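PDB 4QB6: Xyn30D from Paenibacillus barcinonensis, which probably hydrolyses glucuronoxylan as a family 30 xylanase, its calcium-binding carbohydrate-binding module, the part modelled here, holding aldouronic acid. Local coordinates for residues A[88-93]-A[132-137]; A[92-97]-A[155-160]; A[96-101]-A[123-128]; A[105-110]-A[143-148]. All coordinates share one frame; numbering follows the deposited sequence. Where two conformers were deposited one is given.

Contact 1 of 4, residues A[88-93]-A[132-137]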
# COMPACT_ATOMS: atom_id res chain seq x y z
N THR A 88 -14.80 9.02 -4.83
CA THR A 88 -14.34 8.10 -3.79
C THR A 88 -13.90 6.81 -4.45
O THR A 88 -14.60 6.24 -5.29
CB THR A 88 -15.44 7.82 -2.77
OG1 THR A 88 -15.84 9.07 -2.20
CG2 THR A 88 -14.97 6.89 -1.68
N LYS A 89 -12.71 6.35 -4.07
CA LYS A 89 -12.15 5.10 -4.56
C LYS A 89 -11.97 4.12 -3.44
O LYS A 89 -11.60 4.51 -2.30
CB LYS A 89 -10.79 5.34 -5.20
CG LYS A 89 -10.74 6.43 -6.24
CD LYS A 89 -11.73 6.28 -7.37
CE LYS A 89 -11.69 7.48 -8.29
NZ LYS A 89 -12.77 7.42 -9.30
N ASN A 90 -12.20 2.85 -3.73
CA ASN A 90 -11.82 1.73 -2.87
C ASN A 90 -10.40 1.34 -3.19
O ASN A 90 -10.10 0.99 -4.34
CB ASN A 90 -12.73 0.53 -3.11
CG ASN A 90 -14.15 0.78 -2.70
OD1 ASN A 90 -14.42 1.57 -1.83
ND2 ASN A 90 -15.09 0.11 -3.36
N VAL A 91 -9.48 1.50 -2.25
CA VAL A 91 -8.09 1.10 -2.43
C VAL A 91 -7.87 -0.12 -1.57
O VAL A 91 -7.98 -0.04 -0.33
CB VAL A 91 -7.10 2.24 -2.08
CG1 VAL A 91 -5.68 1.76 -2.25
CG2 VAL A 91 -7.38 3.47 -2.94
N LYS A 92 -7.61 -1.24 -2.20
CA LYS A 92 -7.48 -2.53 -1.54
C LYS A 92 -6.04 -2.96 -1.54
O LYS A 92 -5.46 -3.21 -2.60
CB LYS A 92 -8.38 -3.55 -2.22
CG LYS A 92 -8.29 -4.95 -1.61
CD LYS A 92 -9.31 -5.90 -2.22
CE LYS A 92 -9.10 -6.14 -3.68
NZ LYS A 92 -10.17 -7.05 -4.20
N PHE A 93 -5.43 -3.01 -0.37
CA PHE A 93 -4.06 -3.43 -0.18
C PHE A 93 -4.00 -4.92 0.01
O PHE A 93 -4.77 -5.45 0.82
CB PHE A 93 -3.48 -2.78 1.09
CG PHE A 93 -3.46 -1.29 1.08
CD1 PHE A 93 -4.55 -0.56 1.53
CD2 PHE A 93 -2.36 -0.59 0.60
CE1 PHE A 93 -4.52 0.81 1.52
CE2 PHE A 93 -2.36 0.79 0.58
CZ PHE A 93 -3.45 1.48 1.03
N THR A 132 -9.21 -2.71 2.78
CA THR A 132 -9.73 -1.70 1.86
C THR A 132 -9.99 -0.42 2.57
O THR A 132 -10.59 -0.42 3.67
CB THR A 132 -11.02 -2.19 1.19
OG1 THR A 132 -10.74 -3.37 0.45
CG2 THR A 132 -11.58 -1.17 0.21
N ILE A 133 -9.50 0.68 2.02
CA ILE A 133 -9.82 2.01 2.50
C ILE A 133 -10.64 2.72 1.43
O ILE A 133 -10.59 2.37 0.24
CB ILE A 133 -8.57 2.83 2.82
CG1 ILE A 133 -7.72 3.05 1.59
CG2 ILE A 133 -7.72 2.15 3.90
CD1 ILE A 133 -6.49 3.93 1.78
N GLN A 134 -11.45 3.70 1.82
CA GLN A 134 -12.17 4.55 0.88
C GLN A 134 -11.62 5.95 0.97
O GLN A 134 -11.76 6.58 2.00
CB GLN A 134 -13.65 4.55 1.22
CG GLN A 134 -14.24 3.16 1.35
CD GLN A 134 -15.63 3.17 1.97
OE1 GLN A 134 -15.86 2.53 2.99
NE2 GLN A 134 -16.54 3.92 1.38
N VAL A 135 -11.00 6.45 -0.11
CA VAL A 135 -10.34 7.75 -0.17
C VAL A 135 -10.76 8.49 -1.43
O VAL A 135 -11.04 7.86 -2.46
CB VAL A 135 -8.80 7.62 -0.12
CG1 VAL A 135 -8.32 7.16 1.25
CG2 VAL A 135 -8.27 6.72 -1.22
N ALA A 136 -10.72 9.81 -1.38
CA ALA A 136 -11.03 10.64 -2.53
C ALA A 136 -9.84 10.69 -3.45
O ALA A 136 -8.71 10.86 -3.02
CB ALA A 136 -11.37 12.04 -2.07
N MET A 137 -10.08 10.52 -4.74
CA MET A 137 -9.05 10.74 -5.72
C MET A 137 -9.64 11.48 -6.91
O MET A 137 -10.84 11.58 -7.07
CB MET A 137 -8.41 9.44 -6.21
CG MET A 137 -7.89 8.54 -5.10
SD MET A 137 -6.98 7.12 -5.71
CE MET A 137 -5.38 7.87 -5.84
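Ile133 lies beside Val91 and points its far end at the rim of Phe93, and following it outward shows how a strand pair feeds a hydrophobic core. Its CB starts on the face that also carries Lys89, Val91 and Val135. CG1 is wedged between the backbone N and the carbonyl carbon of its own residue (chi1 62°), which sets it 3.8 Å from Val91 CB and close to the carbonyl of Val91. The chain then runs straight on, and CD1 ends at the edge of the Phe93 ring, in its plane, 3.7 Å from CE1. Replacing Ile133 by an alanine would probably leave that ring edge and the flank of Val91 without their neighbour and open a gap against Leu114. Next along the same face, Val91 CG2 meets Val135 CG2 at 3.8 Å, the two side chains crossing at a slant.

Beneath these groups strands 87-96 and 128-137 pair antiparallel in one sheet of the beta-sandwich of this carbohydrate-binding module. Lys89 with Val135 and Val91 with Ile133 are the hydrogen-bonded pairs, and the bond from Lys89 N to Val135 O, 2.8 Å long, is nearly straight at 171°.

At the far end the aliphatic part of Lys89 lies across Met137, CG to CG 3.7 Å, while its NZ reaches the carbonyl of Thr85; Lys89 binds beta-D-glucuronate in another structure of this protein. The other face, with Thr88, Asn90 and Thr132, is more polar. There Asn90 CB touches the methyl carbon CG2 of Thr132 at 3.9 Å.

Contact 2 of 4, residues A[92-97]-A[155-160]. With CA (calcium ion), chain D; GCU (alpha-D-glucopyranuronic acid), chain B.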
# COMPACT_ATOMS: atom_id res chain seq x y z
N LYS A 92 -7.61 -1.24 -2.20
CA LYS A 92 -7.48 -2.53 -1.54
C LYS A 92 -6.04 -2.96 -1.54
O LYS A 92 -5.46 -3.21 -2.60
CB LYS A 92 -8.38 -3.55 -2.22
CG LYS A 92 -8.29 -4.95 -1.61
CD LYS A 92 -9.31 -5.90 -2.22
CE LYS A 92 -9.10 -6.14 -3.68
NZ LYS A 92 -10.17 -7.05 -4.20
N PHE A 93 -5.43 -3.01 -0.37
CA PHE A 93 -4.06 -3.43 -0.18
C PHE A 93 -4.00 -4.92 0.01
O PHE A 93 -4.77 -5.45 0.82
CB PHE A 93 -3.48 -2.78 1.09
CG PHE A 93 -3.46 -1.29 1.08
CD1 PHE A 93 -4.55 -0.56 1.53
CD2 PHE A 93 -2.36 -0.59 0.60
CE1 PHE A 93 -4.52 0.81 1.52
CE2 PHE A 93 -2.36 0.79 0.58
CZ PHE A 93 -3.45 1.48 1.03
N ARG A 94 -3.12 -5.61 -0.68
CA ARG A 94 -2.83 -7.03 -0.43
C ARG A 94 -1.50 -7.05 0.29
O ARG A 94 -0.49 -6.54 -0.24
CB ARG A 94 -2.79 -7.84 -1.71
CG ARG A 94 -2.64 -9.35 -1.45
CD ARG A 94 -2.90 -10.15 -2.71
NE ARG A 94 -2.98 -11.61 -2.49
CZ ARG A 94 -1.99 -12.44 -2.66
NH1 ARG A 94 -0.79 -12.02 -2.99
NH2 ARG A 94 -2.16 -13.75 -2.47
N TYR A 95 -1.47 -7.63 1.49
CA TYR A 95 -0.32 -7.50 2.39
C TYR A 95 -0.20 -8.69 3.30
O TYR A 95 -1.17 -9.44 3.48
CB TYR A 95 -0.46 -6.21 3.25
CG TYR A 95 -1.49 -6.31 4.34
CD1 TYR A 95 -2.85 -6.10 4.10
CD2 TYR A 95 -1.13 -6.65 5.64
CE1 TYR A 95 -3.78 -6.22 5.10
CE2 TYR A 95 -2.06 -6.76 6.64
CZ TYR A 95 -3.38 -6.57 6.36
OH TYR A 95 -4.34 -6.67 7.38
N ALA A 96 0.96 -8.85 3.92
CA ALA A 96 1.17 -9.90 4.91
C ALA A 96 1.75 -9.29 6.14
O ALA A 96 2.55 -8.35 6.08
CB ALA A 96 2.08 -10.98 4.34
N LEU A 97 1.35 -9.80 7.29
CA LEU A 97 1.82 -9.29 8.58
C LEU A 97 1.73 -10.41 9.60
O LEU A 97 0.62 -10.76 10.00
CB LEU A 97 1.00 -8.05 8.98
CG LEU A 97 1.31 -7.43 10.34
CD1 LEU A 97 2.79 -7.18 10.53
CD2 LEU A 97 0.52 -6.13 10.48
N ASN A 155 4.39 -6.30 5.02
CA ASN A 155 4.97 -6.54 3.73
C ASN A 155 3.87 -6.29 2.68
O ASN A 155 2.74 -6.80 2.83
CB ASN A 155 5.51 -7.94 3.59
CG ASN A 155 6.77 -8.17 4.38
OD1 ASN A 155 7.43 -7.24 4.85
ND2 ASN A 155 7.15 -9.43 4.49
N MET A 156 4.14 -5.53 1.64
CA MET A 156 3.10 -4.99 0.77
C MET A 156 3.22 -5.56 -0.61
O MET A 156 4.26 -5.40 -1.27
CB MET A 156 3.20 -3.46 0.71
CG MET A 156 2.05 -2.79 -0.02
SD MET A 156 0.43 -3.09 0.69
CE MET A 156 0.53 -2.37 2.25
N ASP A 157 2.18 -6.23 -1.08
CA ASP A 157 2.22 -6.90 -2.39
C ASP A 157 1.76 -6.02 -3.52
O ASP A 157 2.44 -5.93 -4.55
CB ASP A 157 1.39 -8.18 -2.34
CG ASP A 157 1.51 -9.02 -3.57
OD1 ASP A 157 2.49 -8.89 -4.33
OD2 ASP A 157 0.59 -9.84 -3.76
N ASN A 158 0.62 -5.40 -3.36
CA ASN A 158 -0.02 -4.64 -4.45
C ASN A 158 -1.15 -3.84 -3.86
O ASN A 158 -1.52 -4.04 -2.68
CB ASN A 158 -0.49 -5.57 -5.62
CG ASN A 158 -1.65 -6.46 -5.27
OD1 ASN A 158 -1.68 -7.66 -5.63
ND2 ASN A 158 -2.61 -5.92 -4.67
N ILE A 159 -1.68 -2.92 -4.65
CA ILE A 159 -2.97 -2.29 -4.38
C ILE A 159 -3.88 -2.46 -5.57
O ILE A 159 -3.43 -2.62 -6.73
CB ILE A 159 -2.87 -0.79 -4.07
CG1 ILE A 159 -2.19 -0.02 -5.20
CG2 ILE A 159 -2.18 -0.62 -2.74
CD1 ILE A 159 -2.21 1.47 -5.03
N THR A 160 -5.17 -2.50 -5.30
CA THR A 160 -6.20 -2.47 -6.37
C THR A 160 -7.05 -1.27 -6.12
O THR A 160 -7.52 -1.06 -4.99
CB THR A 160 -7.02 -3.74 -6.40
OG1 THR A 160 -6.14 -4.86 -6.58
CG2 THR A 160 -8.04 -3.72 -7.53
CA CA D . 3.65 -7.77 -5.91
C1 GCU B . 10.99 -10.52 9.12
C2 GCU B . 10.50 -10.85 7.73
C3 GCU B . 10.31 -9.61 6.89
C4 GCU B . 9.42 -8.56 7.68
C5 GCU B . 10.09 -8.28 9.01
C6 GCU B . 9.35 -7.32 9.84
O2 GCU B . 11.36 -11.84 7.12
O3 GCU B . 9.69 -9.85 5.63
O4 GCU B . 9.41 -7.33 6.93
O5 GCU B . 10.14 -9.53 9.68
O6A GCU B . 9.09 -6.20 9.37
O6B GCU B . 9.00 -7.62 10.97
O HOH W 1 -5.16 -5.65 -4.06
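Arg94 faces both Asp157 and Asn158, the signature of a classic beta bulge, where antiparallel strands 87-96 and 155-163 slip by one residue in the middle of their sheet. Arg94 N bonds to Asn158 O, whereas Arg94 O receives the N-H of Asp157 at 2.8 Å. At the bulge the first side-chain bond of Asp157 points toward the neighbouring strand, and its two carboxylate oxygens divide the work. OD1 binds a calcium ion at 2.3 Å, joined there by the residue's own carbonyl O and by Glu41, Glu43, Thr61 and Gly64; OD2 takes a salt bridge from Arg94 NH1, 2.7 Å away and in the guanidinium plane. The extended Arg94 chain, with CG anti to the backbone N (chi1 -174°), carries the guanidinium alongside the acid, and the same NH1 also reaches Gly59 O. A leucine in place of Arg94 would probably leave Asp157 OD2 without its charged mate and the carboxylate less firmly oriented at the metal.

Packing is tight on the apolar face of Phe93, Met156 and Ile159. Ile159 CG2 presses to 3.3 Å from Phe93 CD2, and Met156 SD sits at the edge of the same ring in a Met-aromatic contact. The opposite face is wetter: the Lys92 chain runs loosely beside Thr160, CE to CB 4.2 Å, and a water is held between Lys92 O and Thr160 OG1. Past the bulge, Ala96 and Asn155 pair again through their backbones, and the Asn155 amide reaches the bound glucuronic acid, its CG 3.6 Å from O3 of the sugar.

Contact 3 of 4, residues A[96-101]-A[123-128]. With GCU (alpha-D-glucopyranuronic acid), chain B.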
# COMPACT_ATOMS: atom_id res chain seq x y z
N ALA A 96 0.96 -8.85 3.92
CA ALA A 96 1.17 -9.90 4.91
C ALA A 96 1.75 -9.29 6.14
O ALA A 96 2.55 -8.35 6.08
CB ALA A 96 2.08 -10.98 4.34
N LEU A 97 1.35 -9.80 7.29
CA LEU A 97 1.82 -9.29 8.58
C LEU A 97 1.73 -10.41 9.60
O LEU A 97 0.62 -10.76 10.00
CB LEU A 97 1.00 -8.05 8.98
CG LEU A 97 1.31 -7.43 10.34
CD1 LEU A 97 2.79 -7.18 10.53
CD2 LEU A 97 0.52 -6.13 10.48
N GLU A 98 2.86 -10.93 10.06
CA GLU A 98 2.77 -12.12 10.92
C GLU A 98 2.01 -11.90 12.21
O GLU A 98 1.12 -12.68 12.53
CB GLU A 98 4.17 -12.62 11.21
CG GLU A 98 4.29 -13.82 12.15
CD GLU A 98 5.77 -14.18 12.38
OE1 GLU A 98 6.48 -13.48 13.13
OE2 GLU A 98 6.24 -15.14 11.76
N SER A 99 2.33 -10.84 12.93
CA SER A 99 1.65 -10.55 14.19
C SER A 99 1.61 -9.06 14.44
O SER A 99 2.41 -8.29 13.90
CB SER A 99 2.33 -11.24 15.37
OG SER A 99 3.61 -10.69 15.59
N GLY A 100 0.67 -8.67 15.26
CA GLY A 100 0.53 -7.27 15.67
C GLY A 100 -0.14 -6.41 14.63
O GLY A 100 -0.42 -6.88 13.51
N THR A 101 -0.36 -5.16 14.99
CA THR A 101 -0.94 -4.15 14.13
C THR A 101 0.12 -3.15 13.82
O THR A 101 0.84 -2.72 14.71
CB THR A 101 -2.14 -3.48 14.78
OG1 THR A 101 -3.16 -4.48 14.95
CG2 THR A 101 -2.69 -2.34 13.95
N GLY A 123 -1.33 -13.29 10.37
CA GLY A 123 -0.98 -14.55 11.05
C GLY A 123 0.31 -15.20 10.61
O GLY A 123 0.90 -16.02 11.33
N SER A 124 0.75 -14.82 9.41
CA SER A 124 1.92 -15.41 8.77
C SER A 124 2.49 -14.45 7.74
O SER A 124 1.74 -13.75 7.07
CB SER A 124 1.57 -16.73 8.07
OG SER A 124 2.70 -17.17 7.34
N TRP A 125 3.81 -14.48 7.54
CA TRP A 125 4.38 -13.70 6.47
C TRP A 125 4.03 -14.26 5.09
O TRP A 125 4.25 -13.60 4.09
CB TRP A 125 5.89 -13.53 6.59
CG TRP A 125 6.32 -12.77 7.79
CD1 TRP A 125 7.07 -13.24 8.82
CD2 TRP A 125 6.07 -11.38 8.05
NE1 TRP A 125 7.27 -12.21 9.73
CE2 TRP A 125 6.67 -11.07 9.28
CE3 TRP A 125 5.37 -10.37 7.38
CZ2 TRP A 125 6.59 -9.81 9.86
CZ3 TRP A 125 5.33 -9.12 7.94
CH2 TRP A 125 5.91 -8.86 9.18
N SER A 126 3.45 -15.47 5.04
CA SER A 126 2.92 -15.98 3.77
C SER A 126 1.40 -16.10 3.74
O SER A 126 0.85 -16.74 2.85
CB SER A 126 3.63 -17.26 3.31
OG SER A 126 3.27 -18.39 4.08
N THR A 127 0.73 -15.44 4.68
CA THR A 127 -0.72 -15.26 4.60
C THR A 127 -0.95 -13.85 4.08
O THR A 127 -0.67 -12.85 4.78
CB THR A 127 -1.45 -15.44 5.92
OG1 THR A 127 -1.22 -16.79 6.35
CG2 THR A 127 -2.93 -15.18 5.77
N TRP A 128 -1.47 -13.75 2.88
CA TRP A 128 -1.73 -12.48 2.23
C TRP A 128 -3.17 -12.11 2.42
O TRP A 128 -4.07 -12.76 1.88
CB TRP A 128 -1.37 -12.57 0.75
CG TRP A 128 0.07 -12.87 0.54
CD1 TRP A 128 0.62 -14.10 0.38
CD2 TRP A 128 1.17 -11.94 0.56
NE1 TRP A 128 1.99 -13.99 0.26
CE2 TRP A 128 2.35 -12.67 0.35
CE3 TRP A 128 1.26 -10.55 0.69
CZ2 TRP A 128 3.60 -12.07 0.31
CZ3 TRP A 128 2.50 -9.96 0.67
CH2 TRP A 128 3.64 -10.71 0.45
C1 GCU B . 10.99 -10.52 9.12
C2 GCU B . 10.50 -10.85 7.73
C3 GCU B . 10.31 -9.61 6.89
C4 GCU B . 9.42 -8.56 7.68
C5 GCU B . 10.09 -8.28 9.01
C6 GCU B . 9.35 -7.32 9.84
O2 GCU B . 11.36 -11.84 7.12
O3 GCU B . 9.69 -9.85 5.63
O4 GCU B . 9.41 -7.33 6.93
O5 GCU B . 10.14 -9.53 9.68
O6A GCU B . 9.09 -6.20 9.37
O6B GCU B . 9.00 -7.62 10.97
O HOH W 2 5.57 -16.47 8.61
O HOH W 3 9.11 -12.47 12.05
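The indole of Trp125 lies between protein and sugar. On one face it receives Glu98 CB, 3.6 Å from the centroid of the five-membered ring in a CH-pi contact, with Leu97 C beside it; over the opposite face stands C4 of the glucuronic acid, offset toward the rim. Ala96 O meets the edge of the indole, near its plane, and Leu97 CD1 touches CH2 at 3.8 Å. The second indole, Trp128, takes Ala96 CB over one face, 3.9 Å from the centre of its six-membered ring, while its NE1 is held by Pro58 O.

Glu98 covers one side of Trp125 with its CB and its carboxylate. Its side chain, extended from the backbone outward (chi1 177°), carries the carboxylate over the NE1 and CD1 side of the pyrrole ring, on the same face as CB, the two planes 43° apart. A water bridges Glu98 OE1 to Trp125 NE1, lying 3.0 Å from NE1 in the plane of the ring, which probably helps to fix how the indole is turned.

Backbone contact is sparser: Gly123 N donates to Leu97 O at 3.2 Å. Ser124 begins a type I turn that runs to Thr127, and in one conformer its OG accepts from Ser126 N, an ST turn.

Two loops thus present Trp125 as an aromatic platform under the glucuronic acid, an apolar floor of the kind common in carbohydrate-binding modules; Tyr57, Asn67, Arg102, Glu152 and Asn155 complete the pocket.

Contact 4 of 4, residues A[105-110]-A[143-148]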
# COMPACT_ATOMS: atom_id res chain seq x y z
N ASP A 105 0.67 6.15 7.62
CA ASP A 105 0.06 7.38 7.10
C ASP A 105 -0.15 7.19 5.62
O ASP A 105 0.66 6.58 4.93
CB ASP A 105 0.99 8.58 7.34
CG ASP A 105 0.96 9.15 8.73
OD1 ASP A 105 0.08 8.82 9.54
OD2 ASP A 105 1.85 10.01 8.98
N ILE A 106 -1.24 7.73 5.10
CA ILE A 106 -1.61 7.60 3.69
C ILE A 106 -1.82 8.98 3.10
O ILE A 106 -2.60 9.79 3.64
CB ILE A 106 -2.85 6.70 3.51
CG1 ILE A 106 -2.56 5.37 4.26
CG2 ILE A 106 -3.20 6.54 2.04
CD1 ILE A 106 -3.35 4.15 3.89
N TYR A 107 -1.10 9.26 2.02
CA TYR A 107 -1.12 10.53 1.29
C TYR A 107 -1.68 10.27 -0.08
O TYR A 107 -1.41 9.25 -0.69
CB TYR A 107 0.31 11.07 1.13
CG TYR A 107 1.05 11.45 2.40
CD1 TYR A 107 1.55 10.48 3.26
CD2 TYR A 107 1.27 12.79 2.71
CE1 TYR A 107 2.24 10.83 4.42
CE2 TYR A 107 1.96 13.13 3.87
CZ TYR A 107 2.42 12.13 4.70
OH TYR A 107 3.13 12.46 5.85
N VAL A 108 -2.53 11.19 -0.53
CA VAL A 108 -3.04 11.18 -1.88
C VAL A 108 -2.70 12.52 -2.53
O VAL A 108 -2.98 13.59 -1.96
CB VAL A 108 -4.55 10.91 -1.94
CG1 VAL A 108 -5.11 11.17 -3.34
CG2 VAL A 108 -4.86 9.50 -1.46
N ASN A 109 -2.01 12.47 -3.66
CA ASN A 109 -1.59 13.70 -4.37
C ASN A 109 -0.84 14.65 -3.46
O ASN A 109 -1.02 15.90 -3.52
CB ASN A 109 -2.78 14.38 -5.07
CG ASN A 109 -3.43 13.48 -6.11
OD1 ASN A 109 -4.68 13.32 -6.21
ND2 ASN A 109 -2.61 12.86 -6.87
N GLY A 110 0.01 14.10 -2.59
CA GLY A 110 0.88 14.90 -1.74
C GLY A 110 0.29 15.37 -0.44
O GLY A 110 1.01 16.02 0.34
N THR A 143 -1.07 10.40 -7.44
CA THR A 143 -0.06 9.72 -6.61
C THR A 143 -0.70 9.26 -5.30
O THR A 143 -1.68 9.84 -4.80
CB THR A 143 1.14 10.61 -6.30
OG1 THR A 143 0.75 11.66 -5.46
CG2 THR A 143 1.76 11.16 -7.56
N LEU A 144 -0.14 8.19 -4.74
CA LEU A 144 -0.56 7.71 -3.42
C LEU A 144 0.67 7.18 -2.73
O LEU A 144 1.38 6.34 -3.30
CB LEU A 144 -1.61 6.61 -3.58
CG LEU A 144 -2.30 6.08 -2.33
CD1 LEU A 144 -3.71 5.57 -2.64
CD2 LEU A 144 -1.48 4.98 -1.69
N ARG A 145 0.93 7.68 -1.52
CA ARG A 145 2.08 7.25 -0.76
C ARG A 145 1.62 6.72 0.59
O ARG A 145 0.65 7.19 1.21
CB ARG A 145 3.09 8.40 -0.59
CG ARG A 145 4.38 7.94 0.07
CD ARG A 145 5.46 8.97 -0.05
NE ARG A 145 4.94 10.14 0.61
CZ ARG A 145 5.45 10.77 1.66
NH1 ARG A 145 6.58 10.36 2.22
NH2 ARG A 145 4.82 11.84 2.12
N ILE A 146 2.29 5.67 1.03
CA ILE A 146 2.07 5.09 2.36
C ILE A 146 3.39 5.06 3.12
O ILE A 146 4.42 4.73 2.55
CB ILE A 146 1.40 3.73 2.24
CG1 ILE A 146 2.29 2.65 1.60
CG2 ILE A 146 0.11 3.87 1.47
CD1 ILE A 146 1.60 1.31 1.45
N VAL A 147 3.33 5.45 4.39
CA VAL A 147 4.53 5.79 5.15
C VAL A 147 4.44 5.20 6.54
O VAL A 147 3.43 5.35 7.22
CB VAL A 147 4.70 7.31 5.24
CG1 VAL A 147 6.08 7.65 5.79
CG2 VAL A 147 4.54 8.00 3.89
N THR A 148 5.53 4.60 7.02
CA THR A 148 5.58 4.11 8.39
C THR A 148 5.73 5.29 9.37
O THR A 148 6.23 6.35 8.99
CB THR A 148 6.67 3.04 8.59
OG1 THR A 148 7.95 3.64 8.43
CG2 THR A 148 6.51 1.91 7.65
O HOH W 4 0.99 11.15 -2.54
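Tyr107 meets Arg145 in a cation-pi contact, made by one of the two conformers of the arginine. In that conformer Arg145 NH2 stands over the centre of the tyrosine ring, 3.5 Å from CZ, and the guanidinium carbon is 4.3 Å from the ring centroid. The two flat groups are then inclined by 41°, not stacked parallel. A bend in this copy of the arginine chain at chi3 (60°) folds its end back over the ring, where Val147 CG2 lies over a face of the guanidinium. The same methyl carbon, Val147 CG2, is 3.7 Å from Tyr107 CE1.

Backbone hydrogen bonds join Asp105 with Val147 and Tyr107 with Arg145 in both directions. The bond from Tyr107 N to Arg145 O is short and nearly straight, 2.8 Å at 175°. At the end of the pairing Asn109 N still donates to Thr143 O, but from above the carbonyl plane, as the chain leaves the strand. A water there accepts from Gly110 N and lies 3.0 Å from Thr143 OG1.

Apolar contacts occupy the other face. The Ile106 and Ile146 side chains lie side by side, CG1 of Ile106 4.1 Å from CG2 of Ile146.

In the five-stranded sheet, strand 102-108 lies between 140-149 and 111-119, where Asp105 forms a salt bridge with Lys112 and accepts from Asn116 N. Strand 140-149 is flanked on its other side by 72-83, whose Trp78 packs on Ile146.

Contacts 1 and 2 share strand 87-96 and lie in the four-stranded sheet, whereas contact 4 belongs to the five-stranded sheet facing it. The two layers meet where Phe93 of contacts 1 and 2 touches Ile106 and Ile146 of contact 4, the hydrophobic filling of the sandwich. Contact 2 is the most buried and backs its apolar face with a calcium-bound carboxylate paired to Arg94; contacts 1 and 4 pair a buried face with a more polar outer one. Contact 3, where strand pairing gives way to loops, relies on aromatic faces and waters instead of regular backbone bonding. It adjoins contact 2 through Trp128 and Arg94, and both touch the glucuronic acid.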